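Local coordinates for Non-structural protein 9 (Avian infectious bronchitis virus, PDB 5C94) that probably binds single-stranded RNA as a homodimer within the coronavirus replication machinery, at residues K95-S99 against I100-M104; G22-Q25 against A26-S29. One frame throughout, in Å; residues are numbered along the deposited sequence.

Both interactions are local, each within one unbroken piece of chain, one entering a helix and one rounding a turn. Interaction 1, at 95-104, is partly buried: it joins the end of a loop to the first turns of helix 99-109, beside the sheet and the second subunit. Interaction 2, at 22-29, is a surface contact in the loop between strands 12-22 and 30-39, and no other chain touches it. Their centres lie about 23 Å apart. Interaction 1 combines helix-start backbone bonds, an arginine-to-carbonyl bond and methyl packing; interaction 2 relies on a turn bond and a histidine-carboxylate pair. Strand 30-39 relates to both, following the loop of interaction 2 and packing against interaction 1.

Interaction 1. Residues K95-S99 against I100-M104; sequences KNTRS and IVRGM. With GOL (glycerol), chain D.
Arg98 and Ser99 open helix 99-109 with successive backbone bonds, Arg102 N to Arg98 O at 2.9 Å and Gly103 N to Ser99 O at 3.0 Å, with Arg98 at the N-cap position. The Arg102 side chain, extended from CG to NE, runs back along the incoming loop and gives its NE hydrogen to Thr97 O at 3.0 Å. The oxygen lies near the guanidinium plane, whereas NE sits 46° out of the carbonyl plane; NH2 adds a weak bond to the same oxygen. A salt bridge from NH1 to Asp73 secures the far end. The Thr97 hydroxyl lies beside its own backbone N (chi1 -69°) and bonds to Ile94 O; this torsion turns the methyl CG2 toward the helix, where it meets Val101 CG1 and Arg102 CG, both at 3.7 Å. Elsewhere, Ile100 CG2 lies over one guanidinium face of Arg98, offset toward its rim. Glycerol, probably from the crystallisation liquor, accepts bonds from Arg98 NH1 and Ile100 N, while NH2 of Arg98 is hydrogen-bonded to Leu9 O. Val101 packs on Thr37 and Ile39 of strand 30-39, while Ile100 touches Leu106 of the second subunit, placing this helix start between the sheet and the dimer partner.

Interaction 2. Residues G22-Q25 against A26-S29; sequences GVDQ and AHCS
The imidazole of His27 meets the Asp24 carboxylate at its edge, with Asp24 CG lying in the ring plane and the two flat groups turned 69° apart. ND1 is the donor: its hydrogen reaches Asp24 OD1 at 2.7 Å, with an N-H...O angle of 159°. OD1 receives it through its syn lone pair, the one facing OD2, while OD2 takes a weak second share from ND1. In such a pairing of histidine with carboxylate, the negative charge would be expected to favour a proton on ND1.

The torsions bring the two groups together. CG of Asp24 stands between its own N and carbonyl carbon (chi1 58°), swinging the carboxylate toward Ala26 and His27. There OD1 also comes within 3.0 Å of Ala26 N and 3.5 Å of the Ala26 methyl. The ring of His27, in turn, stands beside its backbone N and across from its carbonyl carbon, with ND1 facing the acid.

Behind this pair the backbone closes a turn. His27 N bonds to Asp24 O at 3.0 Å, the i to i+3 bond of a type I beta turn with Gln25 and Ala26 at its corners. Thus residues 24 and 27 are joined through both main chain and side chains. At the base of the loop, Gly22 CA makes a CA-H...O contact with His27 O at 3.1 Å, and Cys28 SG lies 3.9 Å from both Gly22 N and Asp24 O.

The whole bend connects antiparallel neighbours 12-22 and 30-39 at the protein surface. Gly22 makes backbone hydrogen bonds with Lys56 and Val57, while Gln25 and Cys28 rest on Val57 of strand 57-61 and Tyr69 of strand 67-71.

Interaction 1. Residues K95-S99 against I100-M104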
ATOM      1  N   LYS A  95      -5.192  15.691  -1.334  1.00 25.47           N
ATOM      2  CA  LYS A  95      -4.182  16.600  -0.811  1.00 27.56           C
ATOM      3  C   LYS A  95      -3.817  16.216   0.611  1.00 32.83           C
ATOM      4  O   LYS A  95      -4.712  16.059   1.454  1.00 31.49           O
ATOM      5  CB  LYS A  95      -4.683  18.046  -0.843  1.00 40.78           C
ATOM      6  CG  LYS A  95      -3.725  19.048  -1.468  1.00 44.86           C
ATOM      7  CD  LYS A  95      -3.751  18.918  -2.988  1.00 52.20           C
ATOM      8  CE  LYS A  95      -3.052  20.075  -3.692  1.00 52.79           C
ATOM      9  NZ  LYS A  95      -2.962  19.847  -5.170  1.00 52.29           N
ATOM     10  N   ASN A  96      -2.513  16.027   0.846  1.00 25.58           N
ATOM     11  CA  ASN A  96      -1.948  15.777   2.180  1.00 30.44           C
ATOM     12  C   ASN A  96      -2.215  14.401   2.762  1.00 28.59           C
ATOM     13  O   ASN A  96      -2.141  14.215   3.974  1.00 32.20           O
ATOM     14  CB  ASN A  96      -2.443  16.820   3.182  1.00 26.98           C
ATOM     15  CG  ASN A  96      -2.144  18.234   2.738  1.00 37.57           C
ATOM     16  OD1 ASN A  96      -3.008  19.114   2.804  1.00 45.37           O
ATOM     17  ND2 ASN A  96      -0.919  18.456   2.252  1.00 24.92           N
ATOM     18  N   THR A  97      -2.521  13.438   1.906  1.00 19.93           N
ATOM     19  CA  THR A  97      -2.719  12.084   2.366  1.00 21.58           C
ATOM     20  C   THR A  97      -1.379  11.578   2.895  1.00 20.85           C
ATOM     21  O   THR A  97      -0.331  11.898   2.338  1.00 22.61           O
ATOM     22  CB  THR A  97      -3.259  11.188   1.235  1.00 24.74           C
ATOM     23  OG1 THR A  97      -4.599  11.588   0.925  1.00 23.76           O
ATOM     24  CG2 THR A  97      -3.270   9.722   1.663  1.00 21.59           C
ATOM     25  N   ARG A  98      -1.410  10.835   3.997  1.00 20.48           N
ATOM     26  CA  ARG A  98      -0.197  10.247   4.559  1.00 18.33           C
ATOM     27  C   ARG A  98       0.447   9.277   3.563  1.00 26.39           C
ATOM     28  O   ARG A  98      -0.254   8.607   2.790  1.00 29.51           O
ATOM     29  CB  ARG A  98      -0.510   9.516   5.860  1.00 22.81           C
ATOM     30  CG  ARG A  98      -0.865  10.430   7.022  1.00 31.42           C
ATOM     31  CD  ARG A  98      -0.454   9.784   8.354  1.00 44.82           C
ATOM     32  NE  ARG A  98      -1.346   8.710   8.780  1.00 50.63           N
ATOM     33  CZ  ARG A  98      -0.955   7.583   9.378  1.00 53.43           C
ATOM     34  NH1 ARG A  98       0.329   7.340   9.604  1.00 48.91           N
ATOM     35  NH2 ARG A  98      -1.859   6.681   9.734  1.00 57.06           N
ATOM     36  N   SER A  99       1.776   9.193   3.594  1.00 23.50           N
ATOM     37  CA  SER A  99       2.528   8.367   2.651  1.00 22.75           C
ATOM     38  C   SER A  99       2.156   6.888   2.735  1.00 25.51           C
ATOM     39  O   SER A  99       2.063   6.195   1.715  1.00 29.42           O
ATOM     40  CB  SER A  99       4.028   8.527   2.892  1.00 25.73           C
ATOM     41  OG  SER A  99       4.462   9.826   2.552  1.00 32.98           O
ATOM     42  N   ILE A 100       1.948   6.406   3.958  1.00 18.25           N
ATOM     43  CA  ILE A 100       1.625   5.009   4.157  1.00 22.94           C
ATOM     44  C   ILE A 100       0.230   4.738   3.587  1.00 29.21           C
ATOM     45  O   ILE A 100      -0.026   3.672   3.028  1.00 31.63           O
ATOM     46  CB  ILE A 100       1.731   4.616   5.658  1.00 19.63           C
ATOM     47  CG1 ILE A 100       1.629   3.106   5.829  1.00 23.82           C
ATOM     48  CG2 ILE A 100       0.695   5.325   6.520  1.00 14.43           C
ATOM     49  CD1 ILE A 100       1.923   2.643   7.260  1.00 23.88           C
ATOM     50  N   VAL A 101      -0.654   5.726   3.679  1.00 26.05           N
ATOM     51  CA  VAL A 101      -2.004   5.556   3.177  1.00 26.69           C
ATOM     52  C   VAL A 101      -2.008   5.601   1.651  1.00 25.85           C
ATOM     53  O   VAL A 101      -2.750   4.847   1.007  1.00 18.18           O
ATOM     54  CB  VAL A 101      -2.961   6.613   3.767  1.00 27.89           C
ATOM     55  CG1 VAL A 101      -4.323   6.517   3.133  1.00 14.63           C
ATOM     56  CG2 VAL A 101      -3.088   6.420   5.279  1.00 22.03           C
ATOM     57  N   ARG A 102      -1.169   6.460   1.067  1.00 18.43           N
ATOM     58  CA  ARG A 102      -0.987   6.456  -0.389  1.00 16.26           C
ATOM     59  C   ARG A 102      -0.506   5.092  -0.878  1.00 22.79           C
ATOM     60  O   ARG A 102      -0.983   4.572  -1.882  1.00 27.69           O
ATOM     61  CB  ARG A 102       0.016   7.525  -0.829  1.00 17.52           C
ATOM     62  CG  ARG A 102      -0.434   8.953  -0.577  1.00 28.85           C
ATOM     63  CD  ARG A 102       0.620   9.968  -1.006  1.00 24.18           C
ATOM     64  NE  ARG A 102       0.271  11.295  -0.511  1.00 33.07           N
ATOM     65  CZ  ARG A 102      -0.174  12.286  -1.279  1.00 34.17           C
ATOM     66  NH1 ARG A 102      -0.300  12.115  -2.588  1.00 36.65           N
ATOM     67  NH2 ARG A 102      -0.476  13.457  -0.742  1.00 28.65           N
ATOM     68  N   GLY A 103       0.460   4.524  -0.163  1.00 26.49           N
ATOM     69  CA  GLY A 103       1.007   3.233  -0.521  1.00 15.95           C
ATOM     70  C   GLY A 103      -0.050   2.149  -0.442  1.00 24.13           C
ATOM     71  O   GLY A 103      -0.089   1.250  -1.297  1.00 24.73           O
ATOM     72  N   MET A 104      -0.915   2.233   0.562  0.52 15.97           N
ATOM     73  CA  MET A 104      -1.950   1.229   0.726  0.52 17.71           C
ATOM     74  C   MET A 104      -2.865   1.143  -0.487  0.52 18.42           C
ATOM     75  O   MET A 104      -3.217   0.049  -0.919  0.52 17.65           O
ATOM     76  CB  MET A 104      -2.758   1.509   1.978  0.52 20.92           C
ATOM     77  CG  MET A 104      -2.008   1.151   3.231  0.52 25.16           C
ATOM     78  SD  MET A 104      -3.136   1.073   4.612  0.52 31.32           S
ATOM     79  CE  MET A 104      -4.515   0.219   3.859  0.52 26.99           C
TER
HETATM   80  C1  GOL D 203       3.187   6.994   8.559  1.00 62.82           C
HETATM   81  O1  GOL D 203       4.167   6.030   8.900  1.00 57.88           O
HETATM   82  C2  GOL D 203       3.657   8.007   7.508  1.00 61.34           C
HETATM   83  O2  GOL D 203       2.857   7.943   6.346  1.00 35.71           O
HETATM   84  C3  GOL D 203       3.639   9.428   8.074  1.00 68.19           C
HETATM   85  O3  GOL D 203       2.534   9.603   8.942  1.00 62.52           O

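Interaction 2. Residues G22-Q25 against A26-S29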
ATOM      1  N   GLY A  22     -14.816  16.871  -9.897  1.00 25.98           N
ATOM      2  CA  GLY A  22     -14.988  17.909 -10.897  1.00 28.64           C
ATOM      3  C   GLY A  22     -13.709  18.690 -11.138  1.00 31.21           C
ATOM      4  O   GLY A  22     -12.697  18.462 -10.459  1.00 24.63           O
ATOM      5  N   VAL A  23     -13.729  19.600 -12.110  1.00 24.01           N
ATOM      6  CA  VAL A  23     -12.546  20.415 -12.337  1.00 29.90           C
ATOM      7  C   VAL A  23     -12.465  21.567 -11.316  1.00 30.22           C
ATOM      8  O   VAL A  23     -11.419  22.178 -11.149  1.00 29.57           O
ATOM      9  CB  VAL A  23     -12.501  20.955 -13.780  1.00 26.46           C
ATOM     10  CG1 VAL A  23     -12.799  19.843 -14.762  1.00 19.18           C
ATOM     11  CG2 VAL A  23     -13.476  22.094 -13.941  1.00 35.67           C
ATOM     12  N   ASP A  24     -13.569  21.845 -10.630  1.00 24.82           N
ATOM     13  CA  ASP A  24     -13.557  22.711  -9.453  1.00 22.51           C
ATOM     14  C   ASP A  24     -14.704  22.326  -8.515  1.00 26.03           C
ATOM     15  O   ASP A  24     -15.590  21.550  -8.894  1.00 23.82           O
ATOM     16  CB  ASP A  24     -13.663  24.190  -9.843  1.00 30.09           C
ATOM     17  CG  ASP A  24     -14.918  24.507 -10.642  1.00 31.16           C
ATOM     18  OD1 ASP A  24     -16.043  24.261 -10.145  1.00 28.06           O
ATOM     19  OD2 ASP A  24     -14.772  25.029 -11.764  1.00 34.18           O
ATOM     20  N   GLN A  25     -14.707  22.888  -7.307  1.00 22.27           N
ATOM     21  CA  GLN A  25     -15.671  22.488  -6.284  1.00 20.60           C
ATOM     22  C   GLN A  25     -17.129  22.803  -6.639  1.00 27.54           C
ATOM     23  O   GLN A  25     -18.062  22.125  -6.184  1.00 30.27           O
ATOM     24  CB  GLN A  25     -15.303  23.149  -4.964  1.00 28.51           C
ATOM     25  CG  GLN A  25     -16.475  23.350  -4.034  1.00 43.69           C
ATOM     26  CD  GLN A  25     -16.051  23.874  -2.698  1.00 60.26           C
ATOM     27  OE1 GLN A  25     -14.857  23.906  -2.379  1.00 62.89           O
ATOM     28  NE2 GLN A  25     -17.025  24.275  -1.890  1.00 68.22           N
ATOM     29  N   ALA A  26     -17.346  23.833  -7.422  1.00 27.68           N
ATOM     30  CA  ALA A  26     -18.676  24.186  -7.834  1.00 24.76           C
ATOM     31  C   ALA A  26     -19.237  23.247  -8.892  1.00 28.23           C
ATOM     32  O   ALA A  26     -20.389  23.251  -9.162  1.00 29.05           O
ATOM     33  CB  ALA A  26     -18.710  25.616  -8.310  1.00 17.67           C
ATOM     34  N   HIS A  27     -18.398  22.405  -9.448  1.00 28.04           N
ATOM     35  CA  HIS A  27     -18.805  21.542 -10.535  1.00 32.32           C
ATOM     36  C   HIS A  27     -18.310  20.107 -10.356  1.00 30.59           C
ATOM     37  O   HIS A  27     -17.550  19.640 -11.142  1.00 36.91           O
ATOM     38  CB  HIS A  27     -18.370  22.148 -11.891  1.00 26.99           C
ATOM     39  CG  HIS A  27     -18.870  23.540 -12.120  1.00 31.16           C
ATOM     40  ND1 HIS A  27     -18.168  24.650 -11.735  1.00 31.03           N
ATOM     41  CD2 HIS A  27     -20.014  23.997 -12.649  1.00 21.61           C
ATOM     42  CE1 HIS A  27     -18.849  25.727 -12.021  1.00 25.25           C
ATOM     43  NE2 HIS A  27     -19.968  25.358 -12.590  1.00 28.99           N
ATOM     44  N   CYS A  28     -18.757  19.422  -9.319  1.00 30.31           N
ATOM     45  CA  CYS A  28     -18.348  18.039  -9.068  1.00 27.40           C
ATOM     46  C   CYS A  28     -19.445  17.166  -9.648  1.00 28.97           C
ATOM     47  O   CYS A  28     -20.293  16.645  -8.923  1.00 33.18           O
ATOM     48  CB  CYS A  28     -18.180  17.720  -7.584  1.00 26.54           C
ATOM     49  SG  CYS A  28     -16.705  18.429  -6.887  1.00 28.52           S
ATOM     50  N   SER A  29     -19.427  17.008 -10.961  1.00 25.79           N
ATOM     51  CA  SER A  29     -20.495  16.313 -11.650  1.00 20.59           C
ATOM     52  C   SER A  29     -20.031  15.002 -12.258  1.00 24.68           C
ATOM     53  O   SER A  29     -20.788  14.349 -12.982  1.00 35.83           O
ATOM     54  CB  SER A  29     -21.075  17.214 -12.739  1.00 26.87           C
ATOM     55  OG  SER A  29     -20.084  17.514 -13.718  1.00 24.40           O
TER